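Local coordinates for nuclease-like protein (Chaetomium thermophilum, PDB 6GRD) that is probably a structure-specific nuclease of the XPG family that cleaves 5'-flaps and crossover (Holliday) junctions in DNA, using bound metal ions, at residues Leu380-Ile385 and Ala441-Thr446. Numbering follows the deposited sequence.
Sequences LRVSFI and AWVPET
R381 and W442 face each other as a non-hydrogen-bonded pair, their CA atoms 4.7 Å apart, and put their side chains on the same face of the sheet. R381 has CG anti to the backbone N (chi1 -167°) and bends at chi2, which lays CD over the face of the W442 indole, nearest CE2 on the bond shared by the two rings and 3.6 Å from the centroid of the six-membered ring. Beyond CD the guanidinium covers the five-membered ring in a cation-pi stack, R381 CZ lying 4.4 Å from that ring's centroid and the two planes inclined by 24°. This is the more open side of the contact: both residues are partly exposed, although R369 adds a second cation-pi contact to the indole. With W442 replaced by an alanine, the R381 guanidinium would probably lose the flat surface it stacks on and be freer to turn. The flanking pairs, L380 with V443 and V382 with A441, are hydrogen-bonded antiparallel pairs; each makes two backbone N-H...O bonds, V443 N to L380 O at 172° being the straightest. Strand 379-384 is the middle of a three-stranded antiparallel sheet, since R381 also makes backbone bonds to S366 and M367 of strand 364-369, within the region assigned to the Gen1 C-terminal domain. On the opposite face, L380, V382 and V443 are buried and packed closely: V382 CG2 meets V443 CG2 at 3.6 Å, crossing at about a right angle, with L448 of helix 445-451 against both valines. Where that helix begins, L380 CD1 reaches E445 CG more loosely, at 4.0 Å, while the E445 carboxylate turns to a salt bridge with R368. At the other end F384 CE1 touches A441 CB at 3.6 Å and presents its ring edge to A441 N; the same ring packs on A330, P331 and L334 of helix 318-340.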
# COMPACT_ATOMS: atom_id res chain seq x y z
N LEU A 380 -20.63 13.18 -1.23
CA LEU A 380 -21.72 13.93 -0.62
C LEU A 380 -21.36 14.36 0.79
O LEU A 380 -20.58 13.70 1.49
CB LEU A 380 -23.04 13.15 -0.61
CG LEU A 380 -23.44 12.61 -2.00
CD1 LEU A 380 -24.53 11.55 -1.96
CD2 LEU A 380 -23.85 13.75 -2.89
N ARG A 381 -21.93 15.49 1.19
CA ARG A 381 -21.68 16.07 2.50
C ARG A 381 -22.69 15.48 3.47
O ARG A 381 -23.88 15.85 3.45
CB ARG A 381 -21.76 17.59 2.44
CG ARG A 381 -21.21 18.25 3.69
CD ARG A 381 -19.71 18.48 3.54
NE ARG A 381 -19.22 19.47 4.49
CZ ARG A 381 -18.16 19.33 5.28
NH1 ARG A 381 -17.45 18.21 5.29
NH2 ARG A 381 -17.84 20.34 6.09
N VAL A 382 -22.22 14.58 4.32
CA VAL A 382 -23.10 13.87 5.24
C VAL A 382 -23.03 14.50 6.63
O VAL A 382 -21.95 14.87 7.12
CB VAL A 382 -22.75 12.38 5.29
CG1 VAL A 382 -23.05 11.75 3.95
CG2 VAL A 382 -21.30 12.19 5.64
N SER A 383 -24.19 14.61 7.27
CA SER A 383 -24.31 15.06 8.65
C SER A 383 -24.46 13.85 9.56
O SER A 383 -25.17 12.89 9.23
CB SER A 383 -25.52 15.99 8.79
OG SER A 383 -25.79 16.29 10.14
N PHE A 384 -23.79 13.88 10.72
CA PHE A 384 -23.84 12.73 11.61
C PHE A 384 -23.55 13.17 13.04
O PHE A 384 -22.97 14.24 13.29
CB PHE A 384 -22.85 11.63 11.17
CG PHE A 384 -21.42 12.10 11.09
CD1 PHE A 384 -20.97 12.81 9.98
CD2 PHE A 384 -20.52 11.83 12.12
CE1 PHE A 384 -19.65 13.26 9.90
CE2 PHE A 384 -19.19 12.28 12.05
CZ PHE A 384 -18.76 12.99 10.94
N ILE A 385 -23.96 12.34 14.00
CA ILE A 385 -23.72 12.61 15.42
C ILE A 385 -22.49 11.80 15.83
O ILE A 385 -22.57 10.57 15.95
CB ILE A 385 -24.93 12.27 16.30
CG1 ILE A 385 -25.98 13.38 16.30
CG2 ILE A 385 -24.50 12.24 17.76
CD1 ILE A 385 -26.43 13.86 14.97
N ALA A 441 -18.82 15.36 7.25
CA ALA A 441 -17.73 14.74 6.51
C ALA A 441 -18.10 14.64 5.03
O ALA A 441 -19.27 14.48 4.68
CB ALA A 441 -17.44 13.32 7.03
N TRP A 442 -17.10 14.57 4.19
CA TRP A 442 -17.33 14.32 2.79
C TRP A 442 -17.10 12.84 2.63
O TRP A 442 -16.07 12.35 2.98
CB TRP A 442 -16.30 15.03 1.93
CG TRP A 442 -16.55 16.46 1.69
CD1 TRP A 442 -15.84 17.48 2.17
CD2 TRP A 442 -17.56 17.03 0.87
NE1 TRP A 442 -16.34 18.65 1.75
CE2 TRP A 442 -17.40 18.40 0.94
CE3 TRP A 442 -18.58 16.51 0.10
CZ2 TRP A 442 -18.23 19.26 0.27
CZ3 TRP A 442 -19.39 17.36 -0.56
CH2 TRP A 442 -19.22 18.72 -0.48
N VAL A 443 -18.07 12.12 2.11
CA VAL A 443 -17.94 10.69 1.91
C VAL A 443 -18.29 10.33 0.48
O VAL A 443 -19.26 10.82 -0.02
CB VAL A 443 -18.89 9.95 2.84
CG1 VAL A 443 -18.81 8.47 2.59
CG2 VAL A 443 -18.56 10.25 4.27
N PRO A 444 -17.50 9.48 -0.19
CA PRO A 444 -17.77 9.09 -1.56
C PRO A 444 -19.17 8.57 -1.74
O PRO A 444 -19.66 7.79 -0.98
CB PRO A 444 -16.80 7.96 -1.78
CG PRO A 444 -15.67 8.33 -0.97
CD PRO A 444 -16.28 8.84 0.29
N GLU A 445 -19.79 9.02 -2.80
CA GLU A 445 -21.14 8.67 -3.13
C GLU A 445 -21.32 7.20 -3.30
O GLU A 445 -22.22 6.61 -2.77
CB GLU A 445 -21.47 9.36 -4.43
CG GLU A 445 -22.90 9.25 -4.86
CD GLU A 445 -23.06 9.78 -6.24
OE1 GLU A 445 -22.19 9.52 -7.07
OE2 GLU A 445 -24.06 10.47 -6.49
N THR A 446 -20.44 6.59 -4.04
CA THR A 446 -20.57 5.15 -4.27
C THR A 446 -20.67 4.40 -2.96
O THR A 446 -21.36 3.37 -2.88
CB THR A 446 -19.40 4.64 -5.14
OG1 THR A 446 -19.50 5.20 -6.46
CG2 THR A 446 -19.38 3.12 -5.24